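PDB 4R84: sialyltransferase 0160 from Photobacterium damselae, which probably transfers sialic acid from its CMP-activated donor to acceptor sugars, as a glycosyltransferase of the GT-B structural group. Local coordinates for residues Glu31-Asn36 against Arg106-Thr111. Residues are numbered along the deposited sequence; the frame is centred on the assembly and turned at random.
Sequences ETVSSN and RYITNT
Glu31 OE2 and Arg106 NH1 form a salt bridge at the guanidinium edge, modelled at 2.5 Å, shorter than usual, with the carboxylate plane turned 53° from the guanidinium plane. Both long side chains have CG anti to N (chi1 -176° and 179°) and run extended side by side, bringing opposite charges together on one face of the sheet. Five backbone hydrogen bonds form the parallel ladder: Thr32 bonds to Arg106 O and Ile108 N, flanking its pair-mate Tyr107, Ser34 likewise to Ile108 O and Asn110 N, either side of Thr109, and Asn36 N to Asn110 O at 3.0 Å, the ladder running on to Thr112. This pairing sets the N-terminal strand of a probably PKD-like domain, consistent with an immunoglobulin-like beta-sandwich, beside strand 106-125, whose other edge bonds antiparallel to strand 92-101. Beta-branched Val33 and Ile108, on the Glu31 face, suit the extended chain and meet at CG2 and CB, 4.2 Å apart; Ile108 CD1 lies against one guanidinium face, offset toward its rim. Val33 CG1 touches Asn110 ND2 at 3.8 Å; Asn110 OD1 bonds to Thr97. On the opposite face, Thr32 CB rests obliquely against the Tyr107 ring, while Thr32 OG1 hydrogen-bonds to His105.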
ATOM      1  N   GLU A  31     -28.552  -3.216  37.964  1.00 37.94           N
ATOM      2  CA  GLU A  31     -28.505  -4.074  36.788  1.00 39.56           C
ATOM      3  C   GLU A  31     -27.379  -3.638  35.867  1.00 34.79           C
ATOM      4  O   GLU A  31     -27.223  -2.446  35.591  1.00 36.81           O
ATOM      5  CB  GLU A  31     -29.824  -4.066  36.009  1.00 57.78           C
ATOM      6  CG  GLU A  31     -29.802  -5.060  34.831  1.00 77.50           C
ATOM      7  CD  GLU A  31     -31.071  -5.049  33.993  1.00 89.75           C
ATOM      8  OE1 GLU A  31     -31.139  -4.270  33.019  1.00 92.12           O
ATOM      9  OE2 GLU A  31     -31.995  -5.833  34.297  1.00 94.44           O
ATOM     10  N   THR A  32     -26.587  -4.604  35.407  1.00 36.52           N
ATOM     11  CA  THR A  32     -25.544  -4.315  34.436  1.00 33.65           C
ATOM     12  C   THR A  32     -25.758  -5.229  33.236  1.00 35.06           C
ATOM     13  O   THR A  32     -25.917  -6.434  33.391  1.00 31.76           O
ATOM     14  CB  THR A  32     -24.131  -4.525  35.014  1.00 39.35           C
ATOM     15  OG1 THR A  32     -23.890  -3.569  36.052  1.00 38.53           O
ATOM     16  CG2 THR A  32     -23.065  -4.367  33.929  1.00 33.75           C
ATOM     17  N   VAL A  33     -25.784  -4.645  32.044  1.00 38.62           N
ATOM     18  CA  VAL A  33     -25.876  -5.424  30.817  1.00 35.05           C
ATOM     19  C   VAL A  33     -24.711  -5.111  29.904  1.00 29.79           C
ATOM     20  O   VAL A  33     -24.557  -3.975  29.442  1.00 31.51           O
ATOM     21  CB  VAL A  33     -27.188  -5.154  30.054  1.00 36.95           C
ATOM     22  CG1 VAL A  33     -27.214  -5.943  28.750  1.00 45.69           C
ATOM     23  CG2 VAL A  33     -28.388  -5.489  30.920  1.00 37.09           C
ATOM     24  N   SER A  34     -23.920  -6.130  29.601  1.00 35.11           N
ATOM     25  CA  SER A  34     -22.766  -5.940  28.741  1.00 32.19           C
ATOM     26  C   SER A  34     -22.943  -6.714  27.445  1.00 31.10           C
ATOM     27  O   SER A  34     -23.396  -7.859  27.456  1.00 27.21           O
ATOM     28  CB  SER A  34     -21.489  -6.386  29.451  1.00 38.01           C
ATOM     29  OG  SER A  34     -21.168  -5.506  30.511  1.00 42.24           O
ATOM     30  N   SER A  35     -22.529  -6.113  26.334  1.00 30.78           N
ATOM     31  CA  SER A  35     -22.697  -6.777  25.046  1.00 31.96           C
ATOM     32  C   SER A  35     -21.432  -6.682  24.230  1.00 31.22           C
ATOM     33  O   SER A  35     -20.744  -5.665  24.253  1.00 33.48           O
ATOM     34  CB  SER A  35     -23.857  -6.155  24.258  1.00 37.51           C
ATOM     35  OG  SER A  35     -25.101  -6.291  24.937  1.00 41.83           O
ATOM     36  N   ASN A  36     -21.128  -7.756  23.507  1.00 26.26           N
ATOM     37  CA  ASN A  36     -20.021  -7.736  22.583  1.00 30.96           C
ATOM     38  C   ASN A  36     -20.207  -8.745  21.467  1.00 27.90           C
ATOM     39  O   ASN A  36     -21.035  -9.655  21.547  1.00 28.04           O
ATOM     40  CB  ASN A  36     -18.697  -7.989  23.300  1.00 29.14           C
ATOM     41  CG  ASN A  36     -18.566  -9.411  23.802  1.00 36.32           C
ATOM     42  OD1 ASN A  36     -19.551 -10.051  24.149  1.00 36.55           O
ATOM     43  ND2 ASN A  36     -17.341  -9.917  23.824  1.00 42.60           N
ATOM     44  N   ARG A 106     -27.491  -7.595  39.401  1.00 38.41           N
ATOM     45  CA  ARG A 106     -27.753  -8.549  38.348  1.00 39.18           C
ATOM     46  C   ARG A 106     -26.841  -8.245  37.146  1.00 39.73           C
ATOM     47  O   ARG A 106     -26.741  -7.093  36.700  1.00 36.27           O
ATOM     48  CB  ARG A 106     -29.228  -8.505  37.982  1.00 48.85           C
ATOM     49  CG  ARG A 106     -29.644  -9.453  36.863  1.00 56.42           C
ATOM     50  CD  ARG A 106     -31.202  -9.516  36.821  1.00 70.02           C
ATOM     51  NE  ARG A 106     -31.664 -10.263  35.632  1.00 76.26           N
ATOM     52  CZ  ARG A 106     -32.156  -9.681  34.547  1.00 78.87           C
ATOM     53  NH1 ARG A 106     -32.168  -8.352  34.493  1.00 79.83           N
ATOM     54  NH2 ARG A 106     -32.585 -10.408  33.533  1.00 80.20           N
ATOM     55  N   TYR A 107     -26.151  -9.274  36.662  1.00 39.55           N
ATOM     56  CA  TYR A 107     -25.181  -9.134  35.592  1.00 39.73           C
ATOM     57  C   TYR A 107     -25.663  -9.942  34.414  1.00 41.48           C
ATOM     58  O   TYR A 107     -25.927 -11.135  34.526  1.00 37.11           O
ATOM     59  CB  TYR A 107     -23.807  -9.620  36.043  1.00 38.06           C
ATOM     60  CG  TYR A 107     -23.231  -8.822  37.179  1.00 41.61           C
ATOM     61  CD1 TYR A 107     -23.493  -9.174  38.499  1.00 39.79           C
ATOM     62  CD2 TYR A 107     -22.428  -7.720  36.938  1.00 44.30           C
ATOM     63  CE1 TYR A 107     -22.972  -8.442  39.545  1.00 47.11           C
ATOM     64  CE2 TYR A 107     -21.905  -6.982  37.971  1.00 43.17           C
ATOM     65  CZ  TYR A 107     -22.179  -7.345  39.275  1.00 49.75           C
ATOM     66  OH  TYR A 107     -21.651  -6.613  40.311  1.00 54.06           O
ATOM     67  N   ILE A 108     -25.736  -9.287  33.266  1.00 38.32           N
ATOM     68  CA  ILE A 108     -26.048  -9.978  32.033  1.00 41.19           C
ATOM     69  C   ILE A 108     -24.953  -9.686  31.023  1.00 29.81           C
ATOM     70  O   ILE A 108     -24.516  -8.542  30.886  1.00 29.01           O
ATOM     71  CB  ILE A 108     -27.421  -9.563  31.472  1.00 36.72           C
ATOM     72  CG1 ILE A 108     -28.543 -10.001  32.420  1.00 42.05           C
ATOM     73  CG2 ILE A 108     -27.634 -10.170  30.095  1.00 38.43           C
ATOM     74  CD1 ILE A 108     -29.913  -9.617  31.927  1.00 42.46           C
ATOM     75  N   THR A 109     -24.456 -10.743  30.392  1.00 24.84           N
ATOM     76  CA  THR A 109     -23.522 -10.611  29.284  1.00 24.99           C
ATOM     77  C   THR A 109     -24.119 -11.251  28.042  1.00 27.28           C
ATOM     78  O   THR A 109     -24.515 -12.425  28.067  1.00 30.18           O
ATOM     79  CB  THR A 109     -22.158 -11.276  29.587  1.00 36.60           C
ATOM     80  OG1 THR A 109     -21.415 -10.468  30.508  1.00 37.26           O
ATOM     81  CG2 THR A 109     -21.340 -11.466  28.300  1.00 32.19           C
ATOM     82  N   ASN A 110     -24.172 -10.485  26.954  1.00 25.52           N
ATOM     83  CA  ASN A 110     -24.630 -11.011  25.684  1.00 24.60           C
ATOM     84  C   ASN A 110     -23.472 -11.018  24.692  1.00 21.21           C
ATOM     85  O   ASN A 110     -22.910  -9.982  24.391  1.00 23.88           O
ATOM     86  CB  ASN A 110     -25.796 -10.188  25.139  1.00 23.81           C
ATOM     87  CG  ASN A 110     -26.963 -10.113  26.107  1.00 28.10           C
ATOM     88  OD1 ASN A 110     -27.448 -11.134  26.593  1.00 34.69           O
ATOM     89  ND2 ASN A 110     -27.406  -8.897  26.402  1.00 30.55           N
ATOM     90  N   THR A 111     -23.085 -12.200  24.236  1.00 21.65           N
ATOM     91  CA  THR A 111     -21.981 -12.307  23.310  1.00 25.59           C
ATOM     92  C   THR A 111     -22.440 -12.947  22.016  1.00 25.71           C
ATOM     93  O   THR A 111     -23.033 -14.014  22.023  1.00 24.95           O
ATOM     94  CB  THR A 111     -20.829 -13.125  23.905  1.00 30.28           C
ATOM     95  OG1 THR A 111     -20.308 -12.446  25.057  1.00 28.95           O
ATOM     96  CG2 THR A 111     -19.724 -13.312  22.865  1.00 25.76           C
TER